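Local coordinates for protein SOXX (Paracoccus pantotrophus, PDB 2C1D) that carries a covalently bound heme c and, as the cytochrome partner of SoxA in the SoxXA complex that initiates sulfur oxidation, probably transfers electrons, at residues Y10-L19 with A73-M84; V30-G39 with L120-F131. One frame throughout, in Å; residues are numbered along the deposited sequence.

Contact 1: residues Y10-L19 with A73-M84; sequences YVEGAVEASL and AQLRGIVANAKM. With HEC (heme c), chain O.
Tyr10 and Met84 meet at right angles beside helix 72-81 of this class I-like cytochrome c fold, where the N-terminal segment 10-19, turning through a type I' beta turn from Val11 to Ala14, packs across the helix. Met84 CG stands over the centre of the Tyr10 ring, 3.8 Å from the centroid and 13° off the ring normal, a CH-pi contact, with its sulfur farther above the same ring in a Met-aromatic contact. Flexible and polarisable, methionine can curl over the ring because its chain is folded at both of its outer torsions. Gly77 O lies at the ring's edge, while Tyr10 OH reaches Asn81 CB at 3.2 Å.

Gly77 suits its place because, with the backbone where it is, a CB would run into Gly13 O, which instead sits 3.2 Å from Gly77 CA in a CA-H...O contact. Farther along, Val15 N donates an almost straight bond (175°) to Ala73 O, and the helical Gly77 N reaches that oxygen from the opposite face of its carbonyl plane. Val15 CG1 rests on Arg76 CD. On the other side of the helix, Ile78 CG2 packs on the heme at C3A.

Arg76 suits the junction because its long apolar stem covers Val15 before its charge is spent on salt bridges from NE to Glu126 and from NH2 to Glu72. The chain bends at chi3 (-61°), laying one guanidinium face against Ser18 CA, and NH1 donates within the guanidinium plane to Val15 O at 2.9 Å.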
loop_
_atom_site.group_PDB
_atom_site.type_symbol
_atom_site.label_atom_id
_atom_site.label_comp_id
_atom_site.label_asym_id
_atom_site.label_seq_id
_atom_site.Cartn_x
_atom_site.Cartn_y
_atom_site.Cartn_z
ATOM N N TYR B 10 -1.038 -33.120 2.035
ATOM C CA TYR B 10 -1.071 -32.558 3.368
ATOM C C TYR B 10 -2.079 -33.328 4.225
ATOM O O TYR B 10 -3.222 -33.524 3.824
ATOM C CB TYR B 10 -1.479 -31.079 3.327
ATOM C CG TYR B 10 -0.584 -30.168 2.501
ATOM C CD1 TYR B 10 -0.764 -30.048 1.127
ATOM C CD2 TYR B 10 0.398 -29.386 3.105
ATOM C CE1 TYR B 10 0.015 -29.212 0.380
ATOM C CE2 TYR B 10 1.199 -28.533 2.347
ATOM C CZ TYR B 10 1.002 -28.458 0.993
ATOM O OH TYR B 10 1.782 -27.627 0.229
ATOM N N VAL B 11 -1.620 -33.758 5.391
ATOM C CA VAL B 11 -2.442 -34.407 6.408
ATOM C C VAL B 11 -2.307 -33.569 7.675
ATOM O O VAL B 11 -1.238 -33.518 8.276
ATOM C CB VAL B 11 -1.944 -35.870 6.655
ATOM C CG1 VAL B 11 -2.571 -36.486 7.918
ATOM C CG2 VAL B 11 -2.262 -36.744 5.442
ATOM N N GLU B 12 -3.390 -32.912 8.075
ATOM C CA GLU B 12 -3.367 -31.945 9.191
ATOM C C GLU B 12 -2.195 -30.964 9.018
ATOM O O GLU B 12 -1.472 -30.646 9.980
ATOM C CB GLU B 12 -3.313 -32.652 10.566
ATOM C CG GLU B 12 -4.441 -33.656 10.875
ATOM C CD GLU B 12 -5.839 -33.154 10.510
ATOM O OE1 GLU B 12 -6.615 -33.931 9.893
ATOM O OE2 GLU B 12 -6.171 -31.979 10.834
ATOM N N GLY B 13 -2.000 -30.518 7.769
ATOM C CA GLY B 13 -0.936 -29.594 7.399
ATOM C C GLY B 13 0.431 -30.200 7.122
ATOM O O GLY B 13 1.256 -29.556 6.468
ATOM N N ALA B 14 0.683 -31.410 7.629
ATOM C CA ALA B 14 1.995 -32.064 7.557
ATOM C C ALA B 14 2.228 -32.731 6.206
ATOM O O ALA B 14 1.290 -33.170 5.545
ATOM C CB ALA B 14 2.152 -33.106 8.697
ATOM N N VAL B 15 3.489 -32.781 5.788
ATOM C CA VAL B 15 3.872 -33.468 4.553
ATOM C C VAL B 15 4.947 -34.467 4.914
ATOM O O VAL B 15 6.075 -34.100 5.201
ATOM C CB VAL B 15 4.379 -32.474 3.474
ATOM C CG1 VAL B 15 4.876 -33.202 2.236
ATOM C CG2 VAL B 15 3.277 -31.522 3.118
ATOM N N GLU B 16 4.591 -35.740 4.907
ATOM C CA GLU B 16 5.465 -36.778 5.455
ATOM C C GLU B 16 6.664 -37.066 4.570
ATOM O O GLU B 16 7.740 -37.331 5.082
ATOM C CB GLU B 16 4.683 -38.082 5.709
ATOM C CG GLU B 16 3.639 -37.958 6.815
ATOM C CD GLU B 16 4.244 -37.773 8.201
ATOM O OE1 GLU B 16 3.629 -37.039 9.026
ATOM O OE2 GLU B 16 5.322 -38.362 8.475
ATOM N N ALA B 17 6.484 -36.966 3.257
ATOM C CA ALA B 17 7.512 -37.370 2.299
ATOM C C ALA B 17 8.324 -36.170 1.754
ATOM O O ALA B 17 7.775 -35.090 1.509
ATOM C CB ALA B 17 6.861 -38.100 1.144
ATOM N N SER B 18 9.622 -36.391 1.571
ATOM C CA SER B 18 10.512 -35.399 0.968
ATOM C C SER B 18 9.951 -34.996 -0.369
ATOM O O SER B 18 9.456 -35.836 -1.137
ATOM C CB SER B 18 11.914 -35.976 0.764
ATOM O OG SER B 18 12.784 -35.032 0.162
ATOM N N LEU B 19 9.989 -33.695 -0.625
ATOM C CA LEU B 19 9.541 -33.135 -1.887
ATOM C C LEU B 19 10.489 -33.475 -3.029
ATOM O O LEU B 19 10.083 -33.367 -4.189
ATOM C CB LEU B 19 9.408 -31.618 -1.791
ATOM C CG LEU B 19 8.356 -31.032 -0.852
ATOM C CD1 LEU B 19 8.415 -29.527 -0.908
ATOM C CD2 LEU B 19 6.974 -31.523 -1.228
ATOM N N ALA B 73 8.102 -33.123 9.297
ATOM C CA ALA B 73 6.977 -33.200 8.366
ATOM C C ALA B 73 6.046 -32.011 8.507
ATOM O O ALA B 73 5.498 -31.500 7.531
ATOM C CB ALA B 73 6.186 -34.491 8.580
ATOM N N GLN B 74 5.821 -31.595 9.737
ATOM C CA GLN B 74 5.019 -30.400 9.964
ATOM C C GLN B 74 5.694 -29.169 9.341
ATOM O O GLN B 74 5.030 -28.351 8.733
ATOM C CB GLN B 74 4.778 -30.214 11.452
ATOM C CG GLN B 74 3.796 -31.256 11.956
ATOM C CD GLN B 74 3.652 -31.315 13.467
ATOM O OE1 GLN B 74 4.603 -31.076 14.222
ATOM N NE2 GLN B 74 2.453 -31.659 13.905
ATOM N N LEU B 75 7.008 -29.058 9.521
ATOM C CA LEU B 75 7.750 -27.901 9.051
ATOM C C LEU B 75 7.681 -27.863 7.529
ATOM O O LEU B 75 7.480 -26.809 6.962
ATOM C CB LEU B 75 9.190 -27.919 9.562
ATOM C CG LEU B 75 9.391 -27.727 11.075
ATOM C CD1 LEU B 75 10.807 -28.064 11.482
ATOM C CD2 LEU B 75 9.046 -26.305 11.509
ATOM N N ARG B 76 7.773 -29.022 6.872
ATOM C CA ARG B 76 7.697 -29.077 5.402
ATOM C C ARG B 76 6.370 -28.541 4.910
ATOM O O ARG B 76 6.306 -27.714 3.995
ATOM C CB ARG B 76 7.927 -30.518 4.914
ATOM C CG ARG B 76 7.732 -30.779 3.423
ATOM C CD ARG B 76 8.039 -32.236 3.040
ATOM N NE ARG B 76 9.427 -32.552 3.353
ATOM C CZ ARG B 76 9.851 -33.408 4.286
ATOM N NH1 ARG B 76 9.021 -34.094 5.069
ATOM N NH2 ARG B 76 11.147 -33.568 4.441
ATOM N N GLY B 77 5.296 -29.002 5.544
ATOM C CA GLY B 77 3.970 -28.562 5.185
ATOM C C GLY B 77 3.736 -27.075 5.441
ATOM O O GLY B 77 3.041 -26.452 4.674
ATOM N N ILE B 78 4.330 -26.522 6.499
ATOM C CA ILE B 78 4.198 -25.087 6.829
ATOM C C ILE B 78 4.952 -24.229 5.798
ATOM O O ILE B 78 4.434 -23.232 5.296
ATOM C CB ILE B 78 4.723 -24.820 8.270
ATOM C CG1 ILE B 78 3.693 -25.320 9.292
ATOM C CG2 ILE B 78 4.999 -23.343 8.508
ATOM C CD1 ILE B 78 4.181 -25.381 10.732
ATOM N N VAL B 79 6.166 -24.634 5.460
ATOM C CA VAL B 79 6.939 -23.927 4.422
ATOM C C VAL B 79 6.277 -24.004 3.046
ATOM O O VAL B 79 6.122 -22.975 2.374
ATOM C CB VAL B 79 8.408 -24.388 4.392
ATOM C CG1 VAL B 79 9.218 -23.612 3.367
ATOM C CG2 VAL B 79 9.050 -24.171 5.765
ATOM N N ALA B 80 5.853 -25.203 2.634
ATOM C CA ALA B 80 5.225 -25.403 1.333
ATOM C C ALA B 80 3.899 -24.679 1.244
ATOM O O ALA B 80 3.596 -24.039 0.239
ATOM C CB ALA B 80 5.023 -26.907 1.025
ATOM N N ASN B 81 3.085 -24.799 2.279
ATOM C CA ASN B 81 1.807 -24.100 2.274
ATOM C C ASN B 81 1.222 -23.986 3.688
ATOM O O ASN B 81 0.535 -24.894 4.166
ATOM C CB ASN B 81 0.821 -24.761 1.329
ATOM C CG ASN B 81 -0.433 -23.932 1.120
ATOM O OD1 ASN B 81 -0.704 -22.978 1.868
ATOM N ND2 ASN B 81 -1.217 -24.298 0.116
ATOM N N ALA B 82 1.484 -22.845 4.333
ATOM C CA ALA B 82 1.165 -22.665 5.740
ATOM C C ALA B 82 -0.329 -22.599 5.964
ATOM O O ALA B 82 -0.799 -22.915 7.060
ATOM C CB ALA B 82 1.853 -21.444 6.296
ATOM N N LYS B 83 -1.077 -22.223 4.934
ATOM C CA LYS B 83 -2.539 -22.216 4.975
ATOM C C LYS B 83 -3.179 -23.570 5.271
ATOM O O LYS B 83 -4.359 -23.623 5.622
ATOM C CB LYS B 83 -3.110 -21.696 3.655
ATOM C CG LYS B 83 -2.943 -20.180 3.449
ATOM C CD LYS B 83 -1.817 -19.833 2.471
ATOM C CE LYS B 83 -1.940 -18.406 1.907
ATOM N NZ LYS B 83 -1.878 -17.330 2.939
ATOM N N MET B 84 -2.430 -24.659 5.111
ATOM C CA MET B 84 -2.966 -26.000 5.404
ATOM C C MET B 84 -2.806 -26.366 6.878
ATOM O O MET B 84 -3.330 -27.389 7.334
ATOM C CB MET B 84 -2.282 -27.065 4.541
ATOM C CG MET B 84 -2.422 -26.871 3.046
ATOM S SD MET B 84 -4.096 -26.974 2.454
ATOM C CE MET B 84 -4.408 -28.792 2.479
HETATM FE FE HEC O . 6.038 -17.787 8.575
HETATM C CHA HEC O . 4.088 -19.093 11.051
HETATM C CHB HEC O . 8.267 -20.307 8.948
HETATM C CHC HEC O . 7.784 -16.605 5.925
HETATM C CHD HEC O . 4.018 -14.977 8.433
HETATM N NA HEC O . 6.139 -19.424 9.766
HETATM C C1A HEC O . 5.258 -19.743 10.756
HETATM C C2A HEC O . 5.772 -20.910 11.438
HETATM C C3A HEC O . 6.940 -21.256 10.861
HETATM C C4A HEC O . 7.178 -20.313 9.784
HETATM C CMA HEC O . 7.906 -22.408 11.192
HETATM C CAA HEC O . 5.036 -21.581 12.599
HETATM C CBA HEC O . 5.023 -20.702 13.842
HETATM C CGA HEC O . 6.311 -20.964 14.526
HETATM O O1A HEC O . 6.464 -22.108 15.008
HETATM O O2A HEC O . 7.181 -20.065 14.589
HETATM N NB HEC O . 7.701 -18.323 7.648
HETATM C C1B HEC O . 8.448 -19.453 7.903
HETATM C C2B HEC O . 9.453 -19.601 6.863
HETATM C C3B HEC O . 9.335 -18.566 6.028
HETATM C C4B HEC O . 8.222 -17.762 6.504
HETATM C CMB HEC O . 10.509 -20.715 6.829
HETATM C CAB HEC O . 10.202 -18.313 4.759
HETATM C CBB HEC O . 10.190 -19.408 3.923
HETATM N NC HEC O . 5.941 -16.066 7.378
HETATM C C1C HEC O . 6.763 -15.803 6.339
HETATM C C2C HEC O . 6.414 -14.482 5.820
HETATM C C3C HEC O . 5.275 -14.093 6.416
HETATM C C4C HEC O . 5.027 -15.049 7.490
HETATM C CMC HEC O . 6.992 -13.881 4.528
HETATM C CAC HEC O . 4.443 -12.775 6.210
HETATM C CBC HEC O . 3.994 -12.444 4.991
HETATM N ND HEC O . 4.298 -17.138 9.568
HETATM C C1D HEC O . 3.653 -15.924 9.371
HETATM C C2D HEC O . 2.547 -15.830 10.297
HETATM C C3D HEC O . 2.580 -17.127 11.114
HETATM C C4D HEC O . 3.703 -17.858 10.595
HETATM C CMD HEC O . 1.528 -14.667 10.454
HETATM C CAD HEC O . 1.648 -17.581 12.275
HETATM C CBD HEC O . 0.498 -18.386 11.674
HETATM C CGD HEC O . -0.855 -17.820 12.054
HETATM O O1D HEC O . -1.512 -17.152 11.185
HETATM O O2D HEC O . -1.244 -18.053 13.239
HETATM O O HOH W 1 0.073 -32.543 12.170
HETATM O O HOH W 2 0.654 -26.858 6.201
#

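Contact 2: residues V30-G39 with L120-F131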
loop_
_atom_site.group_PDB
_atom_site.type_symbol
_atom_site.label_atom_id
_atom_site.label_comp_id
_atom_site.label_asym_id
_atom_site.label_seq_id
_atom_site.Cartn_x
_atom_site.Cartn_y
_atom_site.Cartn_z
ATOM N N VAL B 30 19.546 -21.217 5.123
ATOM C CA VAL B 30 19.722 -19.897 5.702
ATOM C C VAL B 30 19.719 -18.832 4.585
ATOM O O VAL B 30 19.087 -17.773 4.706
ATOM C CB VAL B 30 21.028 -19.806 6.503
ATOM C CG1 VAL B 30 21.351 -18.376 6.879
ATOM C CG2 VAL B 30 20.909 -20.639 7.778
ATOM N N ARG B 31 20.461 -19.106 3.524
ATOM C CA ARG B 31 20.542 -18.154 2.407
ATOM C C ARG B 31 19.148 -17.888 1.844
ATOM O O ARG B 31 18.768 -16.740 1.631
ATOM C CB ARG B 31 21.474 -18.666 1.306
ATOM C CG ARG B 31 21.825 -17.596 0.257
ATOM C CD ARG B 31 22.673 -18.135 -0.862
ATOM N NE ARG B 31 21.822 -18.941 -1.701
ATOM C CZ ARG B 31 21.097 -18.454 -2.704
ATOM N NH1 ARG B 31 21.183 -17.161 -3.077
ATOM N NH2 ARG B 31 20.307 -19.269 -3.358
ATOM N N ILE B 32 18.389 -18.959 1.625
ATOM C CA ILE B 32 17.045 -18.861 1.081
ATOM C C ILE B 32 16.162 -18.017 2.003
ATOM O O ILE B 32 15.397 -17.184 1.549
ATOM C CB ILE B 32 16.467 -20.289 0.870
ATOM C CG1 ILE B 32 17.231 -21.007 -0.257
ATOM C CG2 ILE B 32 14.971 -20.255 0.562
ATOM C CD1 ILE B 32 17.184 -22.510 -0.178
ATOM N N MET B 33 16.287 -18.228 3.308
ATOM C CA MET B 33 15.408 -17.588 4.279
ATOM C C MET B 33 15.688 -16.081 4.436
ATOM O O MET B 33 14.827 -15.330 4.920
ATOM C CB MET B 33 15.522 -18.301 5.633
ATOM C CG MET B 33 14.974 -19.745 5.631
ATOM S SD MET B 33 15.515 -20.632 7.103
ATOM C CE MET B 33 14.447 -19.917 8.287
ATOM N N THR B 34 16.873 -15.644 4.013
ATOM C CA THR B 34 17.327 -14.275 4.275
ATOM C C THR B 34 17.612 -13.497 3.000
ATOM O O THR B 34 18.233 -12.414 3.032
ATOM C CB THR B 34 18.548 -14.317 5.156
ATOM O OG1 THR B 34 19.569 -15.126 4.545
ATOM C CG2 THR B 34 18.218 -15.036 6.487
ATOM N N THR B 35 17.132 -14.042 1.880
ATOM C CA THR B 35 17.261 -13.393 0.590
ATOM C C THR B 35 15.864 -12.938 0.154
ATOM O O THR B 35 14.910 -13.743 0.131
ATOM C CB THR B 35 17.889 -14.349 -0.446
ATOM O OG1 THR B 35 19.213 -14.746 -0.027
ATOM C CG2 THR B 35 18.082 -13.619 -1.792
ATOM N N ASN B 36 15.747 -11.659 -0.200
ATOM C CA ASN B 36 14.441 -11.039 -0.453
ATOM C C ASN B 36 13.588 -11.711 -1.547
ATOM O O ASN B 36 12.370 -11.797 -1.440
ATOM C CB ASN B 36 14.612 -9.543 -0.766
ATOM C CG ASN B 36 15.265 -8.770 0.381
ATOM O OD1 ASN B 36 15.573 -9.327 1.432
ATOM N ND2 ASN B 36 15.515 -7.482 0.158
ATOM N N ALA B 37 14.225 -12.194 -2.592
ATOM C CA ALA B 37 13.492 -12.712 -3.733
ATOM C C ALA B 37 13.227 -14.193 -3.555
ATOM O O ALA B 37 12.602 -14.791 -4.395
ATOM C CB ALA B 37 14.281 -12.484 -5.007
ATOM N N LEU B 38 13.736 -14.788 -2.477
ATOM C CA LEU B 38 13.517 -16.207 -2.227
ATOM C C LEU B 38 12.526 -16.380 -1.070
ATOM O O LEU B 38 11.359 -16.047 -1.225
ATOM C CB LEU B 38 14.858 -16.917 -2.028
ATOM C CG LEU B 38 15.826 -16.861 -3.221
ATOM C CD1 LEU B 38 17.149 -17.537 -2.863
ATOM C CD2 LEU B 38 15.195 -17.489 -4.511
ATOM N N GLY B 39 12.967 -16.862 0.077
ATOM C CA GLY B 39 12.061 -17.096 1.199
ATOM C C GLY B 39 11.558 -15.817 1.828
ATOM O O GLY B 39 10.388 -15.713 2.201
ATOM N N LEU B 120 9.338 -20.791 -4.137
ATOM C CA LEU B 120 10.524 -21.596 -3.923
ATOM C C LEU B 120 10.403 -22.937 -4.666
ATOM O O LEU B 120 9.321 -23.501 -4.748
ATOM C CB LEU B 120 10.682 -21.841 -2.432
ATOM C CG LEU B 120 10.953 -20.610 -1.555
ATOM C CD1 LEU B 120 11.013 -21.040 -0.086
ATOM C CD2 LEU B 120 12.242 -19.956 -1.944
ATOM N N ASN B 121 11.504 -23.454 -5.204
ATOM C CA ASN B 121 11.466 -24.793 -5.802
ATOM C C ASN B 121 11.516 -25.873 -4.694
ATOM O O ASN B 121 11.671 -25.553 -3.530
ATOM C CB ASN B 121 12.528 -24.957 -6.911
ATOM C CG ASN B 121 13.961 -24.895 -6.408
ATOM O OD1 ASN B 121 14.856 -24.265 -7.031
ATOM N ND2 ASN B 121 14.214 -25.570 -5.322
ATOM N N ALA B 122 11.385 -27.139 -5.054
ATOM C CA ALA B 122 11.230 -28.223 -4.044
ATOM C C ALA B 122 12.442 -28.421 -3.165
ATOM O O ALA B 122 12.306 -28.635 -1.968
ATOM C CB ALA B 122 10.834 -29.522 -4.705
ATOM N N GLN B 123 13.640 -28.343 -3.745
ATOM C CA GLN B 123 14.863 -28.496 -2.975
ATOM C C GLN B 123 15.071 -27.301 -2.052
ATOM O O GLN B 123 15.595 -27.466 -0.951
ATOM C CB GLN B 123 16.102 -28.672 -3.883
ATOM C CG GLN B 123 17.380 -29.020 -3.133
ATOM C CD GLN B 123 17.246 -30.285 -2.305
ATOM O OE1 GLN B 123 17.642 -30.331 -1.117
ATOM N NE2 GLN B 123 16.671 -31.309 -2.909
ATOM N N GLN B 124 14.674 -26.108 -2.496
ATOM C CA GLN B 124 14.756 -24.915 -1.635
ATOM C C GLN B 124 13.911 -25.111 -0.370
ATOM O O GLN B 124 14.368 -24.801 0.734
ATOM C CB GLN B 124 14.309 -23.662 -2.397
ATOM C CG GLN B 124 15.439 -23.181 -3.338
ATOM C CD GLN B 124 15.018 -22.103 -4.290
ATOM O OE1 GLN B 124 13.854 -21.951 -4.566
ATOM N NE2 GLN B 124 15.980 -21.368 -4.812
ATOM N N ILE B 125 12.717 -25.674 -0.541
ATOM C CA ILE B 125 11.856 -25.983 0.602
ATOM C C ILE B 125 12.580 -26.951 1.538
ATOM O O ILE B 125 12.592 -26.745 2.744
ATOM C CB ILE B 125 10.479 -26.603 0.178
ATOM C CG1 ILE B 125 9.691 -25.720 -0.787
ATOM C CG2 ILE B 125 9.626 -26.962 1.437
ATOM C CD1 ILE B 125 9.041 -24.567 -0.230
ATOM N N GLU B 126 13.178 -28.008 0.987
ATOM C CA GLU B 126 13.864 -29.012 1.797
ATOM C C GLU B 126 15.041 -28.404 2.551
ATOM O O GLU B 126 15.307 -28.769 3.710
ATOM C CB GLU B 126 14.338 -30.190 0.927
ATOM C CG GLU B 126 13.195 -31.029 0.355
ATOM C CD GLU B 126 12.318 -31.682 1.404
ATOM O OE1 GLU B 126 12.858 -32.111 2.442
ATOM O OE2 GLU B 126 11.087 -31.765 1.199
ATOM N N ASP B 127 15.735 -27.469 1.891
ATOM C CA ASP B 127 16.858 -26.751 2.453
ATOM C C ASP B 127 16.430 -25.851 3.632
ATOM O O ASP B 127 17.142 -25.767 4.657
ATOM C CB ASP B 127 17.550 -25.901 1.368
ATOM C CG ASP B 127 18.309 -26.739 0.322
ATOM O OD1 ASP B 127 18.504 -27.963 0.483
ATOM O OD2 ASP B 127 18.784 -26.230 -0.723
ATOM N N VAL B 128 15.274 -25.205 3.495
ATOM C CA VAL B 128 14.742 -24.338 4.538
ATOM C C VAL B 128 14.334 -25.227 5.729
ATOM O O VAL B 128 14.708 -24.958 6.849
ATOM C CB VAL B 128 13.565 -23.515 4.032
ATOM C CG1 VAL B 128 12.793 -22.864 5.205
ATOM C CG2 VAL B 128 14.073 -22.436 3.045
ATOM N N VAL B 129 13.612 -26.306 5.453
ATOM C CA VAL B 129 13.193 -27.263 6.481
ATOM C C VAL B 129 14.377 -27.791 7.296
ATOM O O VAL B 129 14.292 -27.863 8.522
ATOM C CB VAL B 129 12.401 -28.433 5.876
ATOM C CG1 VAL B 129 12.206 -29.561 6.885
ATOM C CG2 VAL B 129 11.060 -27.972 5.385
ATOM N N ALA B 130 15.470 -28.139 6.623
ATOM C CA ALA B 130 16.634 -28.708 7.282
ATOM C C ALA B 130 17.237 -27.703 8.256
ATOM O O ALA B 130 17.756 -28.079 9.315
ATOM C CB ALA B 130 17.669 -29.135 6.273
ATOM N N PHE B 131 17.161 -26.421 7.913
ATOM C CA PHE B 131 17.619 -25.409 8.842
ATOM C C PHE B 131 16.638 -25.261 10.004
ATOM O O PHE B 131 17.067 -25.166 11.139
ATOM C CB PHE B 131 17.865 -24.060 8.182
ATOM C CG PHE B 131 18.323 -23.030 9.146
ATOM C CD1 PHE B 131 19.614 -23.076 9.651
ATOM C CD2 PHE B 131 17.445 -22.054 9.613
ATOM C CE1 PHE B 131 20.037 -22.152 10.584
ATOM C CE2 PHE B 131 17.863 -21.116 10.534
ATOM C CZ PHE B 131 19.159 -21.156 11.017
#
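Val30 CG2 sits over one face of the Phe131 ring, 3.5 Å from its centroid and offset toward the CD1-CE1 rim, a CH-pi contact between the N- and C-terminal helices of the cytochrome c fold. Phe131 has CG anti to its own nitrogen (chi1 180°), which carries the ring from helix 122-133 across to helix 26-33. Met33 meets the same ring obliquely, SD lying 3.5 Å from Phe131 CD2; the bend at chi3 (76°) ends an otherwise extended chain and brings CE near CD2 as well. Replacing Phe131 by an alanine would probably leave Val30 CG2 and Met33 SD without the surface they pack on and open a gap between the helices.

Ile32 fills the middle, and its two branches serve different partners. CD1, at the end of the longer branch, extends to Gln124 CG at 3.7 Å and to Asp127 CB, while CG2 presses on Val128 CG2 at 3.4 Å, closer than carbons usually pack, and also meets Leu120 CD2. Beta-branched residues on both sides give stiff surfaces suited to such close fitting. The same Val128 methyl and its CG1 touch Met33 CG. Beyond the helix end, Leu38 CB approaches Leu120 CD2 at 4.0 Å.

The polar ends that border this seam have partners of their own: Gln124 OE1 accepts Asn121 N at 2.9 Å, leaving the CB-CG stem of Gln124 for Ile32, and Asp127 OD1 is bonded to Asn25 N. Val128 and Gly39 also touch the heme. Helix 122-133 thus lies between two others: helix 26-33 packs on it through Val30, Ile32 and Met33, and helix 72-81 meets it through Ile125, Val128 and Val129.

Overall arrangement
The centres of contact 1 and contact 2 lie about 15 Å apart, and their segments alternate along the chain: 10-19, 30-39, 73-84, then 120-131. Helices 72-81 and 122-133, consecutive in the chain, bring the two together. Glu126 of contact 2 is the polar link: besides its salt bridge to Arg76, its OE2 probably accepts a hydrogen bond from Leu19 N, while Val129 packs on Arg76 CA. Contact 1 thereby fastens the N-terminal loop to helix 72-81, and contact 2 joins helix 26-33 to helix 122-133. Each contributes residues to the heme c pocket, Ile78 and Val79 from one, Gly39 and Val128 from the other.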